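Local coordinates for protein guanine nucleotide exchange factor SRM1 (Saccharomyces cerevisiae, PDB 3OF7) that promotes the exchange of GDP for GTP on the Ran-type GTPase Gsp1p, binds chromatin and controls RNA metabolism and nuclear transport, at residues I31-T36 and R57-L62; L44-K49 and E130-K135; F72-M77 and F443-G448. All coordinates share one frame; numbering follows the deposited sequence.

Contact 1 (I31-T36 and R57-L62)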
ATOM      1  N   ILE A  31       3.697 -15.230  -8.113  1.00 14.02           N
ATOM      2  CA  ILE A  31       4.145 -14.110  -7.270  1.00 13.93           C
ATOM      3  C   ILE A  31       5.620 -13.794  -7.543  1.00 14.03           C
ATOM      4  O   ILE A  31       6.459 -14.688  -7.555  1.00 14.60           O
ATOM      5  CB  ILE A  31       3.928 -14.420  -5.752  1.00 13.96           C
ATOM      6  CG1 ILE A  31       2.454 -14.747  -5.455  1.00 13.51           C
ATOM      7  CG2 ILE A  31       4.462 -13.276  -4.846  1.00 13.70           C
ATOM      8  CD1 ILE A  31       1.455 -13.642  -5.805  1.00 13.57           C
ATOM      9  N   PHE A  32       5.923 -12.514  -7.755  1.00 13.79           N
ATOM     10  CA  PHE A  32       7.280 -12.054  -8.011  1.00 13.68           C
ATOM     11  C   PHE A  32       7.689 -11.048  -6.949  1.00 13.77           C
ATOM     12  O   PHE A  32       6.880 -10.221  -6.543  1.00 13.37           O
ATOM     13  CB  PHE A  32       7.364 -11.371  -9.376  1.00 13.35           C
ATOM     14  CG  PHE A  32       6.946 -12.251 -10.513  1.00 14.85           C
ATOM     15  CD1 PHE A  32       7.873 -13.082 -11.141  1.00 15.26           C
ATOM     16  CD2 PHE A  32       5.625 -12.268 -10.940  1.00 13.09           C
ATOM     17  CE1 PHE A  32       7.486 -13.915 -12.194  1.00 15.39           C
ATOM     18  CE2 PHE A  32       5.233 -13.091 -11.994  1.00 15.16           C
ATOM     19  CZ  PHE A  32       6.160 -13.910 -12.620  1.00 15.80           C
ATOM     20  N   CYS A  33       8.951 -11.107  -6.538  1.00 13.86           N
ATOM     21  CA  CYS A  33       9.487 -10.211  -5.518  1.00 14.38           C
ATOM     22  C   CYS A  33      10.826  -9.657  -5.977  1.00 14.76           C
ATOM     23  O   CYS A  33      11.601 -10.352  -6.661  1.00 15.11           O
ATOM     24  CB  CYS A  33       9.677 -10.973  -4.197  1.00 14.28           C
ATOM     25  SG  CYS A  33       8.160 -11.666  -3.486  1.00 15.45           S
ATOM     26  N   TRP A  34      11.105  -8.410  -5.609  1.00 14.93           N
ATOM     27  CA  TRP A  34      12.386  -7.790  -5.960  1.00 15.19           C
ATOM     28  C   TRP A  34      12.690  -6.573  -5.091  1.00 15.75           C
ATOM     29  O   TRP A  34      11.801  -6.061  -4.404  1.00 15.73           O
ATOM     30  CB  TRP A  34      12.424  -7.432  -7.450  1.00 14.91           C
ATOM     31  CG  TRP A  34      11.492  -6.313  -7.876  1.00 14.18           C
ATOM     32  CD1 TRP A  34      11.819  -4.984  -8.020  1.00 13.54           C
ATOM     33  CD2 TRP A  34      10.107  -6.424  -8.231  1.00 13.45           C
ATOM     34  NE1 TRP A  34      10.718  -4.268  -8.441  1.00 13.81           N
ATOM     35  CE2 TRP A  34       9.659  -5.126  -8.583  1.00 13.29           C
ATOM     36  CE3 TRP A  34       9.196  -7.495  -8.287  1.00 13.02           C
ATOM     37  CZ2 TRP A  34       8.337  -4.865  -8.979  1.00 13.10           C
ATOM     38  CZ3 TRP A  34       7.884  -7.235  -8.690  1.00 12.46           C
ATOM     39  CH2 TRP A  34       7.466  -5.928  -9.025  1.00 12.56           C
ATOM     40  N   GLY A  35      13.949  -6.126  -5.132  1.00 16.42           N
ATOM     41  CA  GLY A  35      14.431  -5.001  -4.326  1.00 17.11           C
ATOM     42  C   GLY A  35      15.396  -5.496  -3.260  1.00 17.79           C
ATOM     43  O   GLY A  35      16.183  -6.413  -3.504  1.00 17.88           O
ATOM     44  N   THR A  36      15.319  -4.907  -2.072  1.00 18.47           N
ATOM     45  CA  THR A  36      16.230  -5.246  -0.971  1.00 19.22           C
ATOM     46  C   THR A  36      15.475  -5.942   0.164  1.00 19.84           C
ATOM     47  O   THR A  36      14.403  -5.492   0.582  1.00 19.87           O
ATOM     48  CB  THR A  36      17.011  -3.993  -0.490  1.00 19.22           C
ATOM     49  OG1 THR A  36      17.808  -3.510  -1.579  1.00 19.70           O
ATOM     50  CG2 THR A  36      17.941  -4.306   0.700  1.00 18.91           C
ATOM     51  N   ARG A  57      11.613 -11.532  -9.423  1.00 16.97           N
ATOM     52  CA  ARG A  57      12.034 -12.915  -9.284  1.00 16.74           C
ATOM     53  C   ARG A  57      10.829 -13.754  -8.891  1.00 16.86           C
ATOM     54  O   ARG A  57      10.156 -13.457  -7.897  1.00 16.27           O
ATOM     55  CB  ARG A  57      13.131 -13.009  -8.218  1.00 16.88           C
ATOM     56  CG  ARG A  57      13.580 -14.434  -7.869  1.00 18.01           C
ATOM     57  CD  ARG A  57      14.689 -14.929  -8.801  1.00 20.05           C
ATOM     58  NE  ARG A  57      15.863 -14.054  -8.771  1.00 21.53           N
ATOM     59  CZ  ARG A  57      16.805 -14.084  -7.833  1.00 22.98           C
ATOM     60  NH1 ARG A  57      16.737 -14.953  -6.828  1.00 24.24           N
ATOM     61  NH2 ARG A  57      17.823 -13.241  -7.901  1.00 23.04           N
ATOM     62  N   LEU A  58      10.549 -14.796  -9.671  1.00 16.76           N
ATOM     63  CA  LEU A  58       9.434 -15.690  -9.353  1.00 16.93           C
ATOM     64  C   LEU A  58       9.646 -16.303  -7.971  1.00 17.18           C
ATOM     65  O   LEU A  58      10.701 -16.863  -7.695  1.00 17.11           O
ATOM     66  CB  LEU A  58       9.302 -16.775 -10.425  1.00 16.87           C
ATOM     67  CG  LEU A  58       8.178 -17.791 -10.211  1.00 17.31           C
ATOM     68  CD1 LEU A  58       6.809 -17.141 -10.415  1.00 17.03           C
ATOM     69  CD2 LEU A  58       8.363 -18.984 -11.155  1.00 17.97           C
ATOM     70  N   ASN A  59       8.655 -16.170  -7.088  1.00 17.56           N
ATOM     71  CA  ASN A  59       8.808 -16.667  -5.732  1.00 17.93           C
ATOM     72  C   ASN A  59       8.474 -18.159  -5.684  1.00 18.39           C
ATOM     73  O   ASN A  59       7.308 -18.537  -5.887  1.00 18.55           O
ATOM     74  CB  ASN A  59       7.938 -15.868  -4.750  1.00 17.72           C
ATOM     75  CG  ASN A  59       8.296 -16.140  -3.308  1.00 18.25           C
ATOM     76  OD1 ASN A  59       8.399 -17.297  -2.893  1.00 17.99           O
ATOM     77  ND2 ASN A  59       8.495 -15.072  -2.529  1.00 16.93           N
ATOM     78  N   PRO A  60       9.494 -19.012  -5.423  1.00 18.66           N
ATOM     79  CA  PRO A  60       9.268 -20.459  -5.487  1.00 19.01           C
ATOM     80  C   PRO A  60       8.543 -21.024  -4.264  1.00 19.45           C
ATOM     81  O   PRO A  60       8.127 -22.180  -4.288  1.00 19.73           O
ATOM     82  CB  PRO A  60      10.685 -21.032  -5.591  1.00 19.28           C
ATOM     83  CG  PRO A  60      11.544 -20.050  -4.850  1.00 19.04           C
ATOM     84  CD  PRO A  60      10.876 -18.685  -5.008  1.00 18.41           C
ATOM     85  N   PHE A  61       8.390 -20.221  -3.214  1.00 19.28           N
ATOM     86  CA  PHE A  61       7.683 -20.655  -2.001  1.00 19.33           C
ATOM     87  C   PHE A  61       6.171 -20.408  -2.087  1.00 18.80           C
ATOM     88  O   PHE A  61       5.408 -20.789  -1.187  1.00 18.57           O
ATOM     89  CB  PHE A  61       8.292 -19.985  -0.765  1.00 19.35           C
ATOM     90  CG  PHE A  61       9.759 -20.255  -0.611  1.00 21.25           C
ATOM     91  CD1 PHE A  61      10.208 -21.524  -0.237  1.00 22.04           C
ATOM     92  CD2 PHE A  61      10.695 -19.263  -0.880  1.00 21.75           C
ATOM     93  CE1 PHE A  61      11.572 -21.794  -0.118  1.00 22.46           C
ATOM     94  CE2 PHE A  61      12.069 -19.523  -0.756  1.00 22.29           C
ATOM     95  CZ  PHE A  61      12.503 -20.792  -0.372  1.00 22.92           C
ATOM     96  N   LEU A  62       5.751 -19.772  -3.178  1.00 18.43           N
ATOM     97  CA  LEU A  62       4.346 -19.465  -3.421  1.00 18.25           C
ATOM     98  C   LEU A  62       3.905 -19.978  -4.788  1.00 18.61           C
ATOM     99  O   LEU A  62       3.355 -19.216  -5.587  1.00 17.97           O
ATOM    100  CB  LEU A  62       4.095 -17.950  -3.309  1.00 18.01           C
ATOM    101  CG  LEU A  62       4.472 -17.320  -1.961  1.00 17.00           C
ATOM    102  CD1 LEU A  62       4.529 -15.788  -2.060  1.00 15.67           C
ATOM    103  CD2 LEU A  62       3.512 -17.767  -0.879  1.00 15.56           C
TER
HETATM  104  O   HOH W   1       5.005 -17.807  -7.248  1.00 16.06           O
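The outer edge of a propeller blade is built here, where strand 56-58 adds to strand 30-34 as an antiparallel neighbour through C33, R57, F32 and L58. C33 and R57 form a hydrogen-bonded pair: C33 N reaches R57 O at 3.0 Å and R57 N returns to C33 O. F32 and L58 are the adjoining non-hydrogen-bonded pair, with CA atoms 4.4 Å apart. The ladder ends on N59 N, which gives I31 O a short bond of 2.7 Å, nearly straight and almost along the C=O axis. These two strands, with 443-450 and 432-439 beyond them, make a four-stranded blade of the RCC1 beta-propeller, so N- and C-terminal strands share one sheet, as in the ring closure of propellers. On one face the F32 ring meets L58, its CE1 3.7 Å from L58 CD1; the same ring packs edge-to-face with H432. On the other face the N59 carboxamide, its CG anti to the backbone N (chi1 -167°), points ND2 at C33 SG, 3.6 Å away and in the amide plane; ND2 also bonds to G43 O. N59 OD1 accepts from F61 N, an Asx turn inside the type I turn N59-L62. That turn brings L62 CD1 against I31 CG2 at 3.8 Å, and I69 of the following blade touches both side chains. A water accepts from I31 N and lies 2.8 Å from N59 O and 2.7 Å from L62 O, bridging the strand to both ends of the turn.

Contact 2 (L44-K49 and E130-K135)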
ATOM      1  N   LEU A  44      12.329 -14.675  -0.284  1.00 20.21           N
ATOM      2  CA  LEU A  44      12.993 -15.573  -1.226  1.00 21.09           C
ATOM      3  C   LEU A  44      13.957 -16.519  -0.497  1.00 21.83           C
ATOM      4  O   LEU A  44      14.868 -17.093  -1.100  1.00 22.29           O
ATOM      5  CB  LEU A  44      13.693 -14.776  -2.328  1.00 20.81           C
ATOM      6  CG  LEU A  44      12.768 -14.066  -3.330  1.00 20.65           C
ATOM      7  CD1 LEU A  44      13.548 -13.080  -4.186  1.00 19.70           C
ATOM      8  CD2 LEU A  44      11.994 -15.044  -4.211  1.00 19.50           C
ATOM      9  N   GLY A  45      13.734 -16.685   0.804  1.00 22.54           N
ATOM     10  CA  GLY A  45      14.537 -17.596   1.611  1.00 23.34           C
ATOM     11  C   GLY A  45      15.799 -16.968   2.180  1.00 24.61           C
ATOM     12  O   GLY A  45      16.062 -15.776   1.968  1.00 23.80           O
ATOM     13  N   PRO A  46      16.590 -17.778   2.909  1.00 25.35           N
ATOM     14  CA  PRO A  46      17.688 -17.324   3.774  1.00 26.24           C
ATOM     15  C   PRO A  46      19.009 -16.956   3.100  1.00 26.99           C
ATOM     16  O   PRO A  46      19.822 -16.268   3.719  1.00 27.36           O
ATOM     17  CB  PRO A  46      17.911 -18.523   4.707  1.00 26.37           C
ATOM     18  CG  PRO A  46      17.475 -19.702   3.918  1.00 25.84           C
ATOM     19  CD  PRO A  46      16.313 -19.218   3.081  1.00 25.44           C
ATOM     20  N   LEU A  47      19.223 -17.403   1.863  1.00 27.77           N
ATOM     21  CA  LEU A  47      20.529 -17.255   1.195  1.00 28.43           C
ATOM     22  C   LEU A  47      20.906 -15.800   0.935  1.00 28.82           C
ATOM     23  O   LEU A  47      20.058 -14.999   0.525  1.00 28.62           O
ATOM     24  CB  LEU A  47      20.567 -18.051  -0.114  1.00 28.43           C
ATOM     25  CG  LEU A  47      20.407 -19.574  -0.062  1.00 29.39           C
ATOM     26  CD1 LEU A  47      20.409 -20.160  -1.475  1.00 30.18           C
ATOM     27  CD2 LEU A  47      21.480 -20.240   0.807  1.00 30.60           C
ATOM     28  N   ALA A  48      22.180 -15.471   1.164  1.00 29.05           N
ATOM     29  CA  ALA A  48      22.670 -14.093   1.061  1.00 29.36           C
ATOM     30  C   ALA A  48      22.404 -13.481  -0.313  1.00 29.60           C
ATOM     31  O   ALA A  48      21.993 -12.330  -0.406  1.00 29.54           O
ATOM     32  CB  ALA A  48      24.165 -14.012   1.404  1.00 29.67           C
ATOM     33  N   LYS A  49      22.629 -14.262  -1.368  1.00 29.74           N
ATOM     34  CA  LYS A  49      22.367 -13.828  -2.745  1.00 30.02           C
ATOM     35  C   LYS A  49      20.907 -13.400  -2.956  1.00 29.71           C
ATOM     36  O   LYS A  49      20.613 -12.607  -3.849  1.00 29.91           O
ATOM     37  CB  LYS A  49      22.732 -14.943  -3.737  1.00 30.40           C
ATOM     38  CG  LYS A  49      22.058 -16.290  -3.436  1.00 31.68           C
ATOM     39  CD  LYS A  49      22.465 -17.401  -4.401  1.00 34.55           C
ATOM     40  CE  LYS A  49      21.445 -17.584  -5.518  1.00 36.78           C
ATOM     41  NZ  LYS A  49      21.507 -18.956  -6.121  1.00 38.36           N
ATOM     42  N   GLU A 130      11.625 -16.505   8.878  1.00 26.27           N
ATOM     43  CA  GLU A 130      11.131 -15.162   8.534  1.00 25.16           C
ATOM     44  C   GLU A 130      11.227 -14.874   7.043  1.00 24.17           C
ATOM     45  O   GLU A 130      10.348 -14.228   6.474  1.00 23.78           O
ATOM     46  CB  GLU A 130      11.896 -14.085   9.303  1.00 24.96           C
ATOM     47  CG  GLU A 130      11.568 -14.007  10.780  1.00 25.74           C
ATOM     48  CD  GLU A 130      12.489 -13.060  11.531  0.60 26.99           C
ATOM     49  OE1 GLU A 130      12.292 -11.827  11.451  0.90 26.94           O
ATOM     50  OE2 GLU A 130      13.406 -13.556  12.222  0.60 27.84           O
ATOM     51  N   SER A 131      12.301 -15.346   6.416  1.00 23.70           N
ATOM     52  CA  SER A 131      12.530 -15.108   4.990  1.00 22.97           C
ATOM     53  C   SER A 131      11.805 -16.110   4.081  1.00 22.65           C
ATOM     54  O   SER A 131      11.825 -15.970   2.851  1.00 22.38           O
ATOM     55  CB  SER A 131      14.033 -15.074   4.678  1.00 23.09           C
ATOM     56  OG  SER A 131      14.643 -16.325   4.943  1.00 24.00           O
ATOM     57  N   THR A 132      11.167 -17.111   4.680  1.00 21.78           N
ATOM     58  CA  THR A 132      10.423 -18.104   3.908  1.00 21.42           C
ATOM     59  C   THR A 132       8.929 -17.938   4.164  1.00 20.80           C
ATOM     60  O   THR A 132       8.478 -18.087   5.307  1.00 20.82           O
ATOM     61  CB  THR A 132      10.875 -19.557   4.220  1.00 21.57           C
ATOM     62  OG1 THR A 132      12.287 -19.680   3.991  1.00 21.87           O
ATOM     63  CG2 THR A 132      10.130 -20.572   3.327  1.00 21.66           C
ATOM     64  N   PRO A 133       8.161 -17.613   3.104  1.00 20.28           N
ATOM     65  CA  PRO A 133       6.718 -17.485   3.221  1.00 20.12           C
ATOM     66  C   PRO A 133       6.122 -18.763   3.774  1.00 19.97           C
ATOM     67  O   PRO A 133       6.482 -19.849   3.325  1.00 19.82           O
ATOM     68  CB  PRO A 133       6.266 -17.289   1.772  1.00 20.18           C
ATOM     69  CG  PRO A 133       7.410 -16.613   1.137  1.00 20.11           C
ATOM     70  CD  PRO A 133       8.623 -17.257   1.750  1.00 20.20           C
ATOM     71  N   ALA A 134       5.233 -18.625   4.749  1.00 19.95           N
ATOM     72  CA  ALA A 134       4.557 -19.775   5.344  1.00 20.01           C
ATOM     73  C   ALA A 134       3.204 -19.344   5.887  1.00 20.20           C
ATOM     74  O   ALA A 134       2.975 -18.151   6.134  1.00 20.07           O
ATOM     75  CB  ALA A 134       5.423 -20.402   6.456  1.00 19.69           C
ATOM     76  N   LYS A 135       2.318 -20.317   6.095  1.00 20.40           N
ATOM     77  CA  LYS A 135       0.964 -20.033   6.554  1.00 20.77           C
ATOM     78  C   LYS A 135       0.906 -19.789   8.048  1.00 20.78           C
ATOM     79  O   LYS A 135       1.556 -20.491   8.825  1.00 21.06           O
ATOM     80  CB  LYS A 135       0.011 -21.171   6.192  1.00 20.81           C
ATOM     81  CG  LYS A 135      -0.354 -21.234   4.710  1.00 21.90           C
ATOM     82  CD  LYS A 135      -1.262 -22.416   4.381  1.00 23.13           C
ATOM     83  CE  LYS A 135      -0.469 -23.717   4.238  1.00 24.73           C
ATOM     84  NZ  LYS A 135      -1.350 -24.886   3.913  1.00 25.38           N
TER
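The backbones of G45 and S131 come within 4.7 Å between CA atoms, and G45 N gives a hydrogen bond of 2.9 Å to S131 O, the donor lying 46° out of the carbonyl plane. The contact joins two blades of the RCC1 beta-propeller at their periphery: 44-49 belongs to the long loop between strands 30-34 and 52-53 of the first RCC1 repeat, and 130-135 runs from the short helix 128-131 into the outermost strand, 134-135, of the next blade. G45 has a positive phi (87°), a conformation that favours glycine, and its peptide with P46 lies against the S131 side chain. S131 CB sits 3.5 Å from G45 O, while OG approaches G45 C at 3.1 Å. The first torsion of S131 (chi1 64°) tucks OG between its own backbone N and carbonyl carbon. The hydroxyl is hydrogen-bonded to N127 O, one turn earlier in the chain, so its contact with the glycine-proline peptide is van der Waals in kind; the proline nitrogen has no hydrogen to offer. T132 borders the other part of this surface: its OG1 lies 3.9 Å from G45 CA and is held by a hydrogen bond to E128 O. Both hydroxyls turn back to carbonyls just before the segment. S131 O makes one polar link between the blades, and a backbone bond between P46 and L126, just before the helix, makes another. Along the proline ring, P46 CD approaches S131 OG to 3.8 Å and T132 OG1 to 4.2 Å.

Contact 3 (F72-M77 and F443-G448)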
ATOM      1  N   PHE A  72      -2.458 -10.108  -1.940  1.00 12.79           N
ATOM      2  CA  PHE A  72      -1.384  -9.822  -0.990  1.00 12.47           C
ATOM      3  C   PHE A  72      -1.392  -8.361  -0.576  1.00 12.22           C
ATOM      4  O   PHE A  72      -1.946  -7.510  -1.272  1.00 12.77           O
ATOM      5  CB  PHE A  72      -0.005 -10.277  -1.523  1.00 12.42           C
ATOM      6  CG  PHE A  72       0.388  -9.642  -2.833  1.00 12.30           C
ATOM      7  CD1 PHE A  72       0.946  -8.364  -2.865  1.00 12.50           C
ATOM      8  CD2 PHE A  72       0.196 -10.324  -4.040  1.00 12.60           C
ATOM      9  CE1 PHE A  72       1.312  -7.761  -4.073  1.00 11.40           C
ATOM     10  CE2 PHE A  72       0.568  -9.737  -5.260  1.00 12.67           C
ATOM     11  CZ  PHE A  72       1.121  -8.444  -5.271  1.00 11.94           C
ATOM     12  N   ALA A  73      -0.804  -8.085   0.585  1.00 12.62           N
ATOM     13  CA  ALA A  73      -0.754  -6.734   1.130  1.00 12.53           C
ATOM     14  C   ALA A  73       0.663  -6.523   1.602  1.00 12.20           C
ATOM     15  O   ALA A  73       1.155  -7.268   2.448  1.00 12.96           O
ATOM     16  CB  ALA A  73      -1.750  -6.570   2.299  1.00 12.36           C
ATOM     17  N   VAL A  74       1.327  -5.528   1.023  1.00 12.45           N
ATOM     18  CA  VAL A  74       2.743  -5.286   1.299  1.00 12.22           C
ATOM     19  C   VAL A  74       2.861  -4.147   2.315  1.00 12.59           C
ATOM     20  O   VAL A  74       2.363  -3.055   2.084  1.00 12.10           O
ATOM     21  CB  VAL A  74       3.525  -4.926   0.016  1.00 12.43           C
ATOM     22  CG1 VAL A  74       5.013  -4.731   0.322  1.00 12.27           C
ATOM     23  CG2 VAL A  74       3.332  -5.999  -1.065  1.00 12.64           C
ATOM     24  N   GLY A  75       3.513  -4.428   3.439  1.00 12.80           N
ATOM     25  CA  GLY A  75       3.809  -3.404   4.445  1.00 13.66           C
ATOM     26  C   GLY A  75       5.250  -2.922   4.337  1.00 14.56           C
ATOM     27  O   GLY A  75       5.953  -3.238   3.374  1.00 14.51           O
ATOM     28  N   GLY A  76       5.701  -2.169   5.333  1.00 14.61           N
ATOM     29  CA  GLY A  76       7.034  -1.585   5.298  1.00 15.04           C
ATOM     30  C   GLY A  76       8.139  -2.620   5.259  1.00 15.74           C
ATOM     31  O   GLY A  76       9.037  -2.527   4.426  1.00 15.48           O
ATOM     32  N   MET A  77       8.049  -3.614   6.152  1.00 15.87           N
ATOM     33  CA  MET A  77       9.090  -4.627   6.315  0.50 16.33           C
ATOM     34  C   MET A  77       8.518  -6.055   6.321  1.00 16.09           C
ATOM     35  O   MET A  77       9.231  -7.017   6.622  1.00 16.12           O
ATOM     36  CB  MET A  77       9.895  -4.362   7.603  0.50 16.61           C
ATOM     37  CG  MET A  77      10.715  -3.063   7.592  0.50 17.62           C
ATOM     38  SD  MET A  77      11.553  -2.707   9.159  0.50 20.40           S
ATOM     39  N   PHE A 443      11.384  -2.619  -1.256  1.00 15.31           N
ATOM     40  CA  PHE A 443      11.093  -3.788  -2.088  1.00 14.72           C
ATOM     41  C   PHE A 443       9.697  -3.690  -2.682  1.00 14.28           C
ATOM     42  O   PHE A 443       8.889  -2.865  -2.247  1.00 14.18           O
ATOM     43  CB  PHE A 443      11.241  -5.081  -1.262  1.00 15.01           C
ATOM     44  CG  PHE A 443      10.114  -5.320  -0.274  1.00 15.77           C
ATOM     45  CD1 PHE A 443      10.007  -4.556   0.884  1.00 14.98           C
ATOM     46  CD2 PHE A 443       9.169  -6.328  -0.507  1.00 15.79           C
ATOM     47  CE1 PHE A 443       8.966  -4.781   1.811  1.00 15.04           C
ATOM     48  CE2 PHE A 443       8.124  -6.562   0.400  1.00 15.02           C
ATOM     49  CZ  PHE A 443       8.020  -5.787   1.562  1.00 14.70           C
ATOM     50  N   SER A 444       9.417  -4.543  -3.663  1.00 14.11           N
ATOM     51  CA  SER A 444       8.110  -4.596  -4.316  1.00 13.78           C
ATOM     52  C   SER A 444       7.681  -6.046  -4.552  1.00 13.61           C
ATOM     53  O   SER A 444       8.513  -6.963  -4.564  1.00 13.39           O
ATOM     54  CB  SER A 444       8.154  -3.845  -5.647  1.00 14.06           C
ATOM     55  OG  SER A 444       8.718  -2.553  -5.491  1.00 15.14           O
ATOM     56  N   VAL A 445       6.377  -6.247  -4.716  1.00 13.45           N
ATOM     57  CA  VAL A 445       5.807  -7.570  -4.961  1.00 13.35           C
ATOM     58  C   VAL A 445       4.761  -7.420  -6.057  1.00 13.67           C
ATOM     59  O   VAL A 445       4.031  -6.421  -6.088  1.00 13.47           O
ATOM     60  CB  VAL A 445       5.131  -8.156  -3.692  1.00 13.71           C
ATOM     61  CG1 VAL A 445       4.528  -9.546  -3.979  1.00 13.51           C
ATOM     62  CG2 VAL A 445       6.115  -8.230  -2.520  1.00 14.30           C
ATOM     63  N   SER A 446       4.694  -8.401  -6.960  1.00 13.24           N
ATOM     64  CA  SER A 446       3.634  -8.432  -7.961  1.00 13.22           C
ATOM     65  C   SER A 446       3.015  -9.829  -8.080  1.00 13.10           C
ATOM     66  O   SER A 446       3.578 -10.826  -7.624  1.00 12.80           O
ATOM     67  CB  SER A 446       4.142  -7.952  -9.324  1.00 13.20           C
ATOM     68  OG  SER A 446       5.077  -8.876  -9.845  1.00 14.36           O
ATOM     69  N   GLY A 447       1.839  -9.876  -8.688  1.00 12.97           N
ATOM     70  CA  GLY A 447       1.169 -11.125  -8.972  1.00 13.39           C
ATOM     71  C   GLY A 447       0.636 -11.037 -10.379  1.00 13.71           C
ATOM     72  O   GLY A 447       0.002 -10.046 -10.744  1.00 13.71           O
ATOM     73  N   GLY A 448       0.919 -12.061 -11.179  1.00 14.39           N
ATOM     74  CA  GLY A 448       0.420 -12.100 -12.539  1.00 15.30           C
ATOM     75  C   GLY A 448       0.170 -13.502 -13.050  1.00 15.63           C
ATOM     76  O   GLY A 448       0.449 -14.492 -12.367  1.00 15.08           O
TER
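Apolar side chains make most of this contact, in which F72 and V74 face V445 and F443 from adjacent blades of the RCC1 propeller. Strands 72-74 and 443-448 run almost antiparallel, at 167°, but their axes stay 8.3 Å apart; they belong to different sheets, and no hydrogen bond crosses between the segments. V74 inserts two methyls: CG1 reaches F443 CZ at 3.4 Å, and CG2 meets V445 CB at 3.8 Å. A CH-pi contact lies beside this pair. V445 CG1, anti to the backbone N (chi1 180°), stands over one face of the F72 ring, 3.8 Å from its centroid and 16° off the normal.

Ring edges meet the backbone. F72 CE2 is 3.7 Å from G447 N, which lies near the ring plane; G447, with no side chain, lets the strand come this close to the ring. Farther along, the F443 ring brings CE1 to 3.5 Å from G76 O, which is in the plane of the ring at its edge. The backbone of G76 has polar partners outside the two segments in T156 and G441, polar ties at the loop.

Strands 69-74 and 443-450, of neighbouring blades, are therefore held face to face between these two segments by dispersion and close shape fit, without a hydrogen bond.

Contacts 1 and 3 share a sheet: strands 30-34 and 443-450 lie side by side in it, with F32 O to S446 N and W34 O to S444 N both at 2.9 Å as probable hydrogen bonds. Contact 1 thus builds the outer part of this blade, and contact 3 packs it against the next; their centres are 9 Å apart. F61 connects contacts 1 and 2, its CE2 3.6 Å from G45 N and its CD1 3.7 Å from T132 CG2. Contacts 2 and 3 do not touch, their nearest atoms being about 7 Å apart, yet both join the same two blades, contact 3 nearer the propeller centre and contact 2 toward its rim.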